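PDB 7CPX: lovastatin nonaketide synthase, polyketide synthase component from Aspergillus terreus, which builds dihydromonacolin L, the polyketide precursor of lovastatin, from nine malonyl-CoA units as a homodimeric multidomain synthase that works together with LovC. Local coordinates for residues L73-G78 / W930-R935; L1146-T1151 / I1181-S1186; F1177-G1182 / F1224-T1229. The protein carries 2 engineered substitutions. All blocks are in the same frame, centred on the assembly; numbering follows the deposited sequence.

Contact 1 of 3, residues L73-G78 / W930-R935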
ATOM      1  N   LEU A  73     -23.605  23.690   5.054  1.00 82.00           N
ATOM      2  CA  LEU A  73     -24.729  23.529   5.964  1.00 82.00           C
ATOM      3  C   LEU A  73     -24.234  23.139   7.350  1.00 82.00           C
ATOM      4  O   LEU A  73     -23.293  22.354   7.495  1.00 82.00           O
ATOM      5  CB  LEU A  73     -25.693  22.466   5.440  1.00 82.00           C
ATOM      6  CG  LEU A  73     -26.308  22.729   4.065  1.00 82.00           C
ATOM      7  CD1 LEU A  73     -27.195  21.573   3.646  1.00 82.00           C
ATOM      8  CD2 LEU A  73     -27.095  24.019   4.070  1.00 82.00           C
ATOM      9  N   GLN A  74     -24.880  23.690   8.376  1.00 88.78           N
ATOM     10  CA  GLN A  74     -24.544  23.397   9.760  1.00 88.78           C
ATOM     11  C   GLN A  74     -25.340  22.222  10.313  1.00 88.78           C
ATOM     12  O   GLN A  74     -25.521  22.124  11.532  1.00 88.78           O
ATOM     13  CB  GLN A  74     -24.762  24.639  10.628  1.00 88.78           C
ATOM     14  CG  GLN A  74     -23.776  25.768  10.361  1.00 88.78           C
ATOM     15  CD  GLN A  74     -23.961  26.402   8.997  1.00 88.78           C
ATOM     16  OE1 GLN A  74     -25.007  26.253   8.366  1.00 88.78           O
ATOM     17  NE2 GLN A  74     -22.939  27.112   8.531  1.00 88.78           N
ATOM     18  N   ASP A  75     -25.818  21.334   9.446  1.00 90.12           N
ATOM     19  CA  ASP A  75     -26.608  20.181   9.843  1.00 90.12           C
ATOM     20  C   ASP A  75     -25.892  18.902   9.433  1.00 90.12           C
ATOM     21  O   ASP A  75     -25.154  18.873   8.444  1.00 90.12           O
ATOM     22  CB  ASP A  75     -28.004  20.222   9.207  1.00 90.12           C
ATOM     23  CG  ASP A  75     -28.901  19.101   9.694  1.00 90.12           C
ATOM     24  OD1 ASP A  75     -28.470  18.329  10.576  1.00 90.12           O
ATOM     25  OD2 ASP A  75     -30.039  18.990   9.191  1.00 90.12           O
ATOM     26  N   ASP A  76     -26.111  17.844  10.208  1.00 90.75           N
ATOM     27  CA  ASP A  76     -25.544  16.533   9.904  1.00 90.75           C
ATOM     28  C   ASP A  76     -26.353  15.913   8.775  1.00 90.75           C
ATOM     29  O   ASP A  76     -27.461  15.416   8.985  1.00 90.75           O
ATOM     30  CB  ASP A  76     -25.554  15.645  11.143  1.00 90.75           C
ATOM     31  CG  ASP A  76     -24.916  14.292  10.897  1.00 90.75           C
ATOM     32  OD1 ASP A  76     -24.378  14.078   9.790  1.00 90.75           O
ATOM     33  OD2 ASP A  76     -24.953  13.442  11.810  1.00 90.75           O
ATOM     34  N   LEU A  77     -25.800  15.940   7.561  1.00 84.61           N
ATOM     35  CA  LEU A  77     -26.536  15.449   6.405  1.00 84.61           C
ATOM     36  C   LEU A  77     -26.816  13.957   6.489  1.00 84.61           C
ATOM     37  O   LEU A  77     -27.785  13.487   5.884  1.00 84.61           O
ATOM     38  CB  LEU A  77     -25.766  15.763   5.123  1.00 84.61           C
ATOM     39  CG  LEU A  77     -25.403  17.233   4.898  1.00 84.61           C
ATOM     40  CD1 LEU A  77     -25.271  17.506   3.418  1.00 84.61           C
ATOM     41  CD2 LEU A  77     -26.423  18.175   5.512  1.00 84.61           C
ATOM     42  N   GLY A  78     -25.996  13.203   7.223  1.00 87.05           N
ATOM     43  CA  GLY A  78     -26.315  11.810   7.463  1.00 87.05           C
ATOM     44  C   GLY A  78     -27.492  11.607   8.386  1.00 87.05           C
ATOM     45  O   GLY A  78     -28.140  10.557   8.327  1.00 87.05           O
ATOM     46  N   TRP A 930     -37.601  16.565  11.734  1.00 90.20           N
ATOM     47  CA  TRP A 930     -37.025  15.329  11.228  1.00 90.20           C
ATOM     48  C   TRP A 930     -36.257  14.615  12.332  1.00 90.20           C
ATOM     49  O   TRP A 930     -35.555  15.241  13.129  1.00 90.20           O
ATOM     50  CB  TRP A 930     -36.116  15.629  10.041  1.00 90.20           C
ATOM     51  CG  TRP A 930     -36.798  16.456   9.003  1.00 90.20           C
ATOM     52  CD1 TRP A 930     -36.649  17.792   8.798  1.00 90.20           C
ATOM     53  CD2 TRP A 930     -37.758  16.008   8.044  1.00 90.20           C
ATOM     54  NE1 TRP A 930     -37.447  18.205   7.761  1.00 90.20           N
ATOM     55  CE2 TRP A 930     -38.141  17.126   7.281  1.00 90.20           C
ATOM     56  CE3 TRP A 930     -38.327  14.766   7.753  1.00 90.20           C
ATOM     57  CZ2 TRP A 930     -39.066  17.040   6.246  1.00 90.20           C
ATOM     58  CZ3 TRP A 930     -39.244  14.684   6.727  1.00 90.20           C
ATOM     59  CH2 TRP A 930     -39.605  15.812   5.986  1.00 90.20           C
ATOM     60  N   ASP A 931     -36.405  13.290  12.374  1.00 96.43           N
ATOM     61  CA  ASP A 931     -35.902  12.516  13.505  1.00 96.43           C
ATOM     62  C   ASP A 931     -34.422  12.785  13.745  1.00 96.43           C
ATOM     63  O   ASP A 931     -34.013  13.121  14.862  1.00 96.43           O
ATOM     64  CB  ASP A 931     -36.149  11.029  13.254  1.00 96.43           C
ATOM     65  CG  ASP A 931     -35.730  10.164  14.422  1.00 96.43           C
ATOM     66  OD1 ASP A 931     -36.322  10.305  15.511  1.00 96.43           O
ATOM     67  OD2 ASP A 931     -34.811   9.337  14.247  1.00 96.43           O
ATOM     68  N   ARG A 932     -33.602  12.640  12.709  1.00 91.28           N
ATOM     69  CA  ARG A 932     -32.169  12.915  12.759  1.00 91.28           C
ATOM     70  C   ARG A 932     -31.442  12.094  13.818  1.00 91.28           C
ATOM     71  O   ARG A 932     -30.266  12.357  14.095  1.00 91.28           O
ATOM     72  CB  ARG A 932     -31.901  14.407  12.996  1.00 91.28           C
ATOM     73  CG  ARG A 932     -32.288  15.300  11.829  1.00 91.28           C
ATOM     74  CD  ARG A 932     -31.692  16.690  11.978  1.00 91.28           C
ATOM     75  NE  ARG A 932     -32.028  17.558  10.854  1.00 91.28           N
ATOM     76  CZ  ARG A 932     -33.072  18.376  10.816  1.00 91.28           C
ATOM     77  NH1 ARG A 932     -33.923  18.463  11.825  1.00 91.28           N
ATOM     78  NH2 ARG A 932     -33.267  19.126   9.735  1.00 91.28           N
ATOM     79  N   SER A 933     -32.105  11.104  14.419  1.00 94.98           N
ATOM     80  CA  SER A 933     -31.472  10.341  15.489  1.00 94.98           C
ATOM     81  C   SER A 933     -30.302   9.517  14.967  1.00 94.98           C
ATOM     82  O   SER A 933     -29.242   9.461  15.603  1.00 94.98           O
ATOM     83  CB  SER A 933     -32.498   9.437  16.167  1.00 94.98           C
ATOM     84  OG  SER A 933     -33.567  10.196  16.704  1.00 94.98           O
ATOM     85  N   ARG A 934     -30.471   8.878  13.815  1.00 88.76           N
ATOM     86  CA  ARG A 934     -29.463   7.997  13.245  1.00 88.76           C
ATOM     87  C   ARG A 934     -28.826   8.654  12.028  1.00 88.76           C
ATOM     88  O   ARG A 934     -29.525   9.193  11.164  1.00 88.76           O
ATOM     89  CB  ARG A 934     -30.071   6.649  12.852  1.00 88.76           C
ATOM     90  CG  ARG A 934     -29.100   5.722  12.143  1.00 88.76           C
ATOM     91  CD  ARG A 934     -29.648   4.309  12.041  1.00 88.76           C
ATOM     92  NE  ARG A 934     -28.780   3.446  11.248  1.00 88.76           N
ATOM     93  CZ  ARG A 934     -28.968   2.144  11.080  1.00 88.76           C
ATOM     94  NH1 ARG A 934     -29.985   1.513  11.644  1.00 88.76           N
ATOM     95  NH2 ARG A 934     -28.113   1.459  10.326  1.00 88.76           N
ATOM     96  N   ARG A 935     -27.499   8.605  11.971  1.00 86.41           N
ATOM     97  CA  ARG A 935     -26.743   9.183  10.864  1.00 86.41           C
ATOM     98  C   ARG A 935     -26.585   8.122   9.782  1.00 86.41           C
ATOM     99  O   ARG A 935     -25.804   7.179   9.937  1.00 86.41           O
ATOM    100  CB  ARG A 935     -25.384   9.686  11.340  1.00 86.41           C
ATOM    101  CG  ARG A 935     -24.651  10.522  10.308  1.00 86.41           C
ATOM    102  CD  ARG A 935     -23.304  10.993  10.820  1.00 86.41           C
ATOM    103  NE  ARG A 935     -22.701  11.979   9.929  1.00 86.41           N
ATOM    104  CZ  ARG A 935     -21.964  11.681   8.868  1.00 86.41           C
ATOM    105  NH1 ARG A 935     -21.709  10.427   8.531  1.00 86.41           N
ATOM    106  NH2 ARG A 935     -21.469  12.667   8.125  1.00 86.41           N
TER
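D76 and R935 form the shorter of two salt bridges here: R935 NE gives its proton to D76 OD1 at 2.7 Å, on the syn side of the carboxylate, and the bond is bent, 131° at the hydrogen. The acceptor is tilted from the guanidinium plane, and the arm of R935, extended from CG to NE, crosses the aspartate almost at a right angle. The same OD1 takes the backbone N of G78 at 3.2 Å from above the carboxylate plane, an Asx turn, so two donors fix the carboxylate that meets the arginine. One residue earlier, D75 OD2 accepts R932 NE at 3.0 Å and, weakly, NH2; here the two planar groups are steeply inclined, 59° apart. At G78 the backbone itself meets the arginine: lacking a side chain, it lets R935 CG lie 3.5 Å from G78 CA and R935 CA approach G78 O at 3.2 Å in a CA-H...O contact. Beyond the pair, R934 turns to E93, and W930 NE1 bonds E108. Two loops far apart in sequence are thus joined by charge at the surface, consistent with the linker that, in related polyketide synthases, follows the acyltransferase and runs back across the ketosynthase.

Contact 2 of 3, residues L1146-T1151 / I1181-S1186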
ATOM      1  N   LEU A1146      42.150  13.243  -0.306  1.00 92.14           N
ATOM      2  CA  LEU A1146      40.948  12.462  -0.588  1.00 92.14           C
ATOM      3  C   LEU A1146      39.851  12.786   0.422  1.00 92.14           C
ATOM      4  O   LEU A1146      39.130  11.906   0.894  1.00 92.14           O
ATOM      5  CB  LEU A1146      41.259  10.964  -0.592  1.00 92.14           C
ATOM      6  CG  LEU A1146      40.180  10.045  -1.164  1.00 92.14           C
ATOM      7  CD1 LEU A1146      39.824  10.455  -2.579  1.00 92.14           C
ATOM      8  CD2 LEU A1146      40.640   8.597  -1.128  1.00 92.14           C
ATOM      9  N   ARG A1147      39.731  14.066   0.761  1.00 92.00           N
ATOM     10  CA  ARG A1147      38.794  14.505   1.780  1.00 92.00           C
ATOM     11  C   ARG A1147      38.326  15.911   1.444  1.00 92.00           C
ATOM     12  O   ARG A1147      38.980  16.641   0.695  1.00 92.00           O
ATOM     13  CB  ARG A1147      39.433  14.475   3.170  1.00 92.00           C
ATOM     14  CG  ARG A1147      38.715  13.591   4.163  1.00 92.00           C
ATOM     15  CD  ARG A1147      39.589  13.293   5.368  1.00 92.00           C
ATOM     16  NE  ARG A1147      40.517  12.199   5.109  1.00 92.00           N
ATOM     17  CZ  ARG A1147      41.222  11.576   6.044  1.00 92.00           C
ATOM     18  NH1 ARG A1147      41.129  11.914   7.320  1.00 92.00           N
ATOM     19  NH2 ARG A1147      42.035  10.586   5.692  1.00 92.00           N
ATOM     20  N   ALA A1148      37.181  16.284   2.009  1.00 87.22           N
ATOM     21  CA  ALA A1148      36.666  17.632   1.840  1.00 87.22           C
ATOM     22  C   ALA A1148      35.978  18.060   3.124  1.00 87.22           C
ATOM     23  O   ALA A1148      35.628  17.237   3.971  1.00 87.22           O
ATOM     24  CB  ALA A1148      35.701  17.734   0.652  1.00 87.22           C
ATOM     25  N   SER A1149      35.811  19.369   3.267  1.00 87.54           N
ATOM     26  CA  SER A1149      35.127  19.930   4.421  1.00 87.54           C
ATOM     27  C   SER A1149      34.681  21.335   4.060  1.00 87.54           C
ATOM     28  O   SER A1149      34.935  21.821   2.958  1.00 87.54           O
ATOM     29  CB  SER A1149      36.030  19.936   5.657  1.00 87.54           C
ATOM     30  OG  SER A1149      35.371  20.523   6.765  1.00 87.54           O
ATOM     31  N   GLY A1150      34.000  21.970   4.988  1.00 88.49           N
ATOM     32  CA  GLY A1150      33.601  23.348   4.795  1.00 88.49           C
ATOM     33  C   GLY A1150      32.256  23.613   5.454  1.00 88.49           C
ATOM     34  O   GLY A1150      31.964  23.066   6.518  1.00 88.49           O
ATOM     35  N   THR A1151      31.456  24.452   4.802  1.00 88.99           N
ATOM     36  CA  THR A1151      30.148  24.829   5.314  1.00 88.99           C
ATOM     37  C   THR A1151      29.149  24.848   4.170  1.00 88.99           C
ATOM     38  O   THR A1151      29.423  25.425   3.113  1.00 88.99           O
ATOM     39  CB  THR A1151      30.195  26.203   5.992  1.00 88.99           C
ATOM     40  OG1 THR A1151      31.328  26.268   6.866  1.00 88.99           O
ATOM     41  CG2 THR A1151      28.934  26.442   6.793  1.00 88.99           C
ATOM     42  N   ILE A1181      31.860  14.283  -3.860  1.00 86.12           N
ATOM     43  CA  ILE A1181      32.479  14.494  -5.164  1.00 86.12           C
ATOM     44  C   ILE A1181      33.605  15.511  -5.051  1.00 86.12           C
ATOM     45  O   ILE A1181      34.679  15.341  -5.640  1.00 86.12           O
ATOM     46  CB  ILE A1181      31.419  14.935  -6.187  1.00 86.12           C
ATOM     47  CG1 ILE A1181      30.461  13.780  -6.472  1.00 86.12           C
ATOM     48  CG2 ILE A1181      32.084  15.403  -7.464  1.00 86.12           C
ATOM     49  CD1 ILE A1181      29.159  14.208  -7.094  1.00 86.12           C
ATOM     50  N   GLY A1182      33.374  16.584  -4.296  1.00 89.11           N
ATOM     51  CA  GLY A1182      34.417  17.578  -4.107  1.00 89.11           C
ATOM     52  C   GLY A1182      35.674  16.973  -3.516  1.00 89.11           C
ATOM     53  O   GLY A1182      36.783  17.218  -3.995  1.00 89.11           O
ATOM     54  N   ALA A1183      35.516  16.160  -2.471  1.00 88.36           N
ATOM     55  CA  ALA A1183      36.656  15.427  -1.934  1.00 88.36           C
ATOM     56  C   ALA A1183      37.276  14.538  -3.000  1.00 88.36           C
ATOM     57  O   ALA A1183      38.496  14.342  -3.031  1.00 88.36           O
ATOM     58  CB  ALA A1183      36.228  14.591  -0.729  1.00 88.36           C
ATOM     59  N   TYR A1184      36.444  13.990  -3.886  1.00 89.88           N
ATOM     60  CA  TYR A1184      36.942  13.126  -4.949  1.00 89.88           C
ATOM     61  C   TYR A1184      37.624  13.932  -6.046  1.00 89.88           C
ATOM     62  O   TYR A1184      38.641  13.498  -6.599  1.00 89.88           O
ATOM     63  CB  TYR A1184      35.786  12.308  -5.523  1.00 89.88           C
ATOM     64  CG  TYR A1184      36.099  11.586  -6.811  1.00 89.88           C
ATOM     65  CD1 TYR A1184      36.688  10.332  -6.802  1.00 89.88           C
ATOM     66  CD2 TYR A1184      35.786  12.151  -8.036  1.00 89.88           C
ATOM     67  CE1 TYR A1184      36.966   9.668  -7.975  1.00 89.88           C
ATOM     68  CE2 TYR A1184      36.060  11.494  -9.214  1.00 89.88           C
ATOM     69  CZ  TYR A1184      36.648  10.252  -9.179  1.00 89.88           C
ATOM     70  OH  TYR A1184      36.926   9.594 -10.355  1.00 89.88           O
ATOM     71  N   SER A1185      37.085  15.105  -6.371  1.00 92.22           N
ATOM     72  CA  SER A1185      37.562  15.885  -7.504  1.00 92.22           C
ATOM     73  C   SER A1185      37.623  17.358  -7.137  1.00 92.22           C
ATOM     74  O   SER A1185      36.688  17.891  -6.532  1.00 92.22           O
ATOM     75  CB  SER A1185      36.650  15.689  -8.718  1.00 92.22           C
ATOM     76  OG  SER A1185      37.109  16.438  -9.829  1.00 92.22           O
ATOM     77  N   SER A1186      38.719  18.008  -7.510  1.00 94.65           N
ATOM     78  CA  SER A1186      38.858  19.446  -7.365  1.00 94.65           C
ATOM     79  C   SER A1186      38.273  20.152  -8.578  1.00 94.65           C
ATOM     80  O   SER A1186      38.131  19.556  -9.649  1.00 94.65           O
ATOM     81  CB  SER A1186      40.330  19.820  -7.212  1.00 94.65           C
ATOM     82  OG  SER A1186      40.967  19.889  -8.475  1.00 94.65           O
TER
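A1148 of strand 1147-1151 passes the last turn of helix 1181-1184 at A1183, the CA atoms of the two alanines being just 4.4 Å apart. Such proximity is possible because each residue carries nothing larger than a methyl. Both methyls point toward the opposite segment and meet at 3.5 Å, CB of A1148 to CB of A1183. The helix methyl also presses on the strand backbone itself: A1183 CB lies over the peptide that joins R1147 to A1148, with A1148 N at 3.4 Å. A1148 CB also touches the main chain of G1182 at its carbonyl carbon, 4.2 Å away. L1146 adds a looser contact. Its CB leads off away from the helix, but the first torsion (chi1 -167°) and the turn at the second (chi2 56°) together bring CD1 back to rest 4.1 Å from A1183 O. That carbonyl, at the end of the helix, accepts a hydrogen bond from R1143 NH2, and the neighbouring G1182 O receives a weaker one from R1143 NE; one guanidinium therefore serves two buried acceptors near the helix end, a place where carbonyls commonly lack helical partners and where a positive group would suit the helix dipole. R1147 projects from the opposite side of the strand and packs on W2019 of the second subunit. The strand runs between 1140-1144, whose M1141 touches A1148, and 1222-1230, to which A1148 is bonded through the backbone of T1226. I1181, pointing away from strand 1147-1151, packs on L1124 of helix 1117-1126; the helix laid against the sheet is consistent with the central helix of a hotdog fold.

Contact 3 of 3, residues F1177-G1182 / F1224-T1229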
ATOM      1  N   PHE A1177      26.056  15.475  -0.283  1.00 81.74           N
ATOM      2  CA  PHE A1177      26.543  14.441  -1.194  1.00 81.74           C
ATOM      3  C   PHE A1177      27.568  15.011  -2.165  1.00 81.74           C
ATOM      4  O   PHE A1177      28.598  14.381  -2.436  1.00 81.74           O
ATOM      5  CB  PHE A1177      25.376  13.820  -1.960  1.00 81.74           C
ATOM      6  CG  PHE A1177      24.389  13.096  -1.091  1.00 81.74           C
ATOM      7  CD1 PHE A1177      24.682  12.801   0.228  1.00 81.74           C
ATOM      8  CD2 PHE A1177      23.167  12.705  -1.601  1.00 81.74           C
ATOM      9  CE1 PHE A1177      23.777  12.136   1.019  1.00 81.74           C
ATOM     10  CE2 PHE A1177      22.256  12.038  -0.813  1.00 81.74           C
ATOM     11  CZ  PHE A1177      22.562  11.753   0.501  1.00 81.74           C
ATOM     12  N   GLN A1178      27.300  16.202  -2.701  1.00 84.57           N
ATOM     13  CA  GLN A1178      28.259  16.856  -3.584  1.00 84.57           C
ATOM     14  C   GLN A1178      29.599  17.047  -2.893  1.00 84.57           C
ATOM     15  O   GLN A1178      30.636  17.133  -3.558  1.00 84.57           O
ATOM     16  CB  GLN A1178      27.720  18.211  -4.038  1.00 84.57           C
ATOM     17  CG  GLN A1178      26.465  18.148  -4.878  1.00 84.57           C
ATOM     18  CD  GLN A1178      25.755  19.484  -4.943  1.00 84.57           C
ATOM     19  OE1 GLN A1178      26.297  20.506  -4.523  1.00 84.57           O
ATOM     20  NE2 GLN A1178      24.533  19.484  -5.459  1.00 84.57           N
ATOM     21  N   THR A1179      29.588  17.161  -1.567  1.00 85.08           N
ATOM     22  CA  THR A1179      30.846  17.258  -0.833  1.00 85.08           C
ATOM     23  C   THR A1179      31.713  16.028  -1.066  1.00 85.08           C
ATOM     24  O   THR A1179      32.945  16.132  -1.109  1.00 85.08           O
ATOM     25  CB  THR A1179      30.586  17.435   0.664  1.00 85.08           C
ATOM     26  OG1 THR A1179      29.943  16.266   1.184  1.00 85.08           O
ATOM     27  CG2 THR A1179      29.712  18.648   0.915  1.00 85.08           C
ATOM     28  N   VAL A1180      31.092  14.856  -1.219  1.00 84.28           N
ATOM     29  CA  VAL A1180      31.854  13.646  -1.512  1.00 84.28           C
ATOM     30  C   VAL A1180      32.567  13.784  -2.847  1.00 84.28           C
ATOM     31  O   VAL A1180      33.749  13.446  -2.977  1.00 84.28           O
ATOM     32  CB  VAL A1180      30.931  12.414  -1.495  1.00 84.28           C
ATOM     33  CG1 VAL A1180      31.680  11.187  -1.978  1.00 84.28           C
ATOM     34  CG2 VAL A1180      30.382  12.180  -0.104  1.00 84.28           C
ATOM     35  N   ILE A1181      31.860  14.283  -3.860  1.00 86.12           N
ATOM     36  CA  ILE A1181      32.479  14.494  -5.164  1.00 86.12           C
ATOM     37  C   ILE A1181      33.605  15.511  -5.051  1.00 86.12           C
ATOM     38  O   ILE A1181      34.679  15.341  -5.640  1.00 86.12           O
ATOM     39  CB  ILE A1181      31.419  14.935  -6.187  1.00 86.12           C
ATOM     40  CG1 ILE A1181      30.461  13.780  -6.472  1.00 86.12           C
ATOM     41  CG2 ILE A1181      32.084  15.403  -7.464  1.00 86.12           C
ATOM     42  CD1 ILE A1181      29.159  14.208  -7.094  1.00 86.12           C
ATOM     43  N   GLY A1182      33.374  16.584  -4.296  1.00 89.11           N
ATOM     44  CA  GLY A1182      34.417  17.578  -4.107  1.00 89.11           C
ATOM     45  C   GLY A1182      35.674  16.973  -3.516  1.00 89.11           C
ATOM     46  O   GLY A1182      36.783  17.218  -3.995  1.00 89.11           O
ATOM     47  N   PHE A1224      30.535  20.864   7.640  1.00 86.75           N
ATOM     48  CA  PHE A1224      30.532  19.496   7.152  1.00 86.75           C
ATOM     49  C   PHE A1224      31.960  19.023   6.943  1.00 86.75           C
ATOM     50  O   PHE A1224      32.855  19.811   6.618  1.00 86.75           O
ATOM     51  CB  PHE A1224      29.755  19.366   5.837  1.00 86.75           C
ATOM     52  CG  PHE A1224      30.470  19.954   4.652  1.00 86.75           C
ATOM     53  CD1 PHE A1224      31.362  19.193   3.922  1.00 86.75           C
ATOM     54  CD2 PHE A1224      30.252  21.266   4.270  1.00 86.75           C
ATOM     55  CE1 PHE A1224      32.027  19.724   2.838  1.00 86.75           C
ATOM     56  CE2 PHE A1224      30.912  21.805   3.184  1.00 86.75           C
ATOM     57  CZ  PHE A1224      31.801  21.032   2.466  1.00 86.75           C
ATOM     58  N   ASN A1225      32.149  17.721   7.131  1.00 87.64           N
ATOM     59  CA  ASN A1225      33.343  17.001   6.728  1.00 87.64           C
ATOM     60  C   ASN A1225      32.914  15.794   5.906  1.00 87.64           C
ATOM     61  O   ASN A1225      31.782  15.318   6.015  1.00 87.64           O
ATOM     62  CB  ASN A1225      34.167  16.550   7.940  1.00 87.64           C
ATOM     63  CG  ASN A1225      34.573  17.704   8.831  1.00 87.64           C
ATOM     64  OD1 ASN A1225      34.657  18.848   8.384  1.00 87.64           O
ATOM     65  ND2 ASN A1225      34.829  17.409  10.099  1.00 87.64           N
ATOM     66  N   THR A1226      33.817  15.302   5.066  1.00 86.19           N
ATOM     67  CA  THR A1226      33.478  14.178   4.205  1.00 86.19           C
ATOM     68  C   THR A1226      34.750  13.486   3.746  1.00 86.19           C
ATOM     69  O   THR A1226      35.729  14.145   3.380  1.00 86.19           O
ATOM     70  CB  THR A1226      32.658  14.640   2.996  1.00 86.19           C
ATOM     71  OG1 THR A1226      32.601  13.591   2.022  1.00 86.19           O
ATOM     72  CG2 THR A1226      33.277  15.873   2.377  1.00 86.19           C
ATOM     73  N   ILE A1227      34.716  12.158   3.768  1.00 88.26           N
ATOM     74  CA  ILE A1227      35.801  11.312   3.297  1.00 88.26           C
ATOM     75  C   ILE A1227      35.343  10.657   2.006  1.00 88.26           C
ATOM     76  O   ILE A1227      34.265  10.054   1.961  1.00 88.26           O
ATOM     77  CB  ILE A1227      36.179  10.235   4.330  1.00 88.26           C
ATOM     78  CG1 ILE A1227      35.816  10.666   5.756  1.00 88.26           C
ATOM     79  CG2 ILE A1227      37.655   9.894   4.220  1.00 88.26           C
ATOM     80  CD1 ILE A1227      36.553  11.879   6.256  1.00 88.26           C
ATOM     81  N   ASN A1228      36.153  10.775   0.958  1.00 88.55           N
ATOM     82  CA  ASN A1228      35.914  10.020  -0.268  1.00 88.55           C
ATOM     83  C   ASN A1228      36.563   8.645  -0.103  1.00 88.55           C
ATOM     84  O   ASN A1228      37.627   8.341  -0.644  1.00 88.55           O
ATOM     85  CB  ASN A1228      36.444  10.774  -1.477  1.00 88.55           C
ATOM     86  CG  ASN A1228      36.212  10.035  -2.781  1.00 88.55           C
ATOM     87  OD1 ASN A1228      37.012  10.139  -3.708  1.00 88.55           O
ATOM     88  ND2 ASN A1228      35.117   9.287  -2.861  1.00 88.55           N
ATOM     89  N   THR A1229      35.881   7.803   0.679  1.00 88.31           N
ATOM     90  CA  THR A1229      36.470   6.545   1.129  1.00 88.31           C
ATOM     91  C   THR A1229      36.966   5.709  -0.041  1.00 88.31           C
ATOM     92  O   THR A1229      38.072   5.160   0.003  1.00 88.31           O
ATOM     93  CB  THR A1229      35.451   5.755   1.951  1.00 88.31           C
ATOM     94  OG1 THR A1229      34.266   5.544   1.176  1.00 88.31           O
ATOM     95  CG2 THR A1229      35.097   6.508   3.219  1.00 88.31           C
TER
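V1180, which meets both T1226 and N1228 across the contact, has its backbone N bonded to F1177 O at 2.8 Å, a bond of the helix itself; between the two segments the touching groups are mainly methyls. V1180 CG2 rests on T1226 OG1 at 3.4 Å, the two side chains crossing roughly at right angles. Its other branch, CG1, lies anti to the backbone N (chi1 172°) and packs 4.0 Å from N1228 ND2; ND2 itself makes a weak hydrogen bond to S1237 O. T1226 answers the helix with both of its branches. While OG1 faces V1180, CG2 is turned to the neighbouring T1179, touching its CB at 3.6 Å and its carbonyl O at 3.5 Å. A beta-branched residue suits the place because its two branches meet two successive helix residues, T1179 and V1180. T1179 in turn carries its methyl over one face of the F1224 ring in a CH-pi contact, the side chains coming from opposite directions; the modelled spacing is too short to be trusted, so the arrangement is surer than the distance. The helix and strand axes cross at -55°, 7.3 Å apart at their closest, a small gap in keeping with threonine and valine at the interface. Farther along, F1177 and V1180 face strands 1236-1243 and 1249-1260. Elsewhere on the helix Q1178, with OE1 on Y1121 OH and NE2 on F1135 O and on D1174 OD2, probably positions that predicted proton donor of the dehydratase. The interface itself is mostly methyl and ring packing with hydroxyls and an amide among it, so T1179, V1180 and T1226 hold the helix on the strand by shape, without directional bonds between the two segments.

Overall arrangement
Contacts 2 and 3 are two parts of one buried core, their centres only 5 Å apart. They share I1181 and G1182 of helix 1170-1184, which rests on the neighbouring strands 1147-1152 and 1222-1230 of the predicted C-terminal hotdog fold; S1149 of the first strand probably hydrogen-bonds N1225 OD1 and F1224 O of the second. Contact 3 is the nearer to chemistry: the side chain of T1179 is about 9 Å from that of D1174, the predicted dehydratase proton donor, whereas contact 2 lies at the C-terminal end of the same helix. Contact 1 stands apart, its centre 66 Å from contact 2 and 62 Å from contact 3, a polar surface junction on the ketosynthase, completed earlier in sequence.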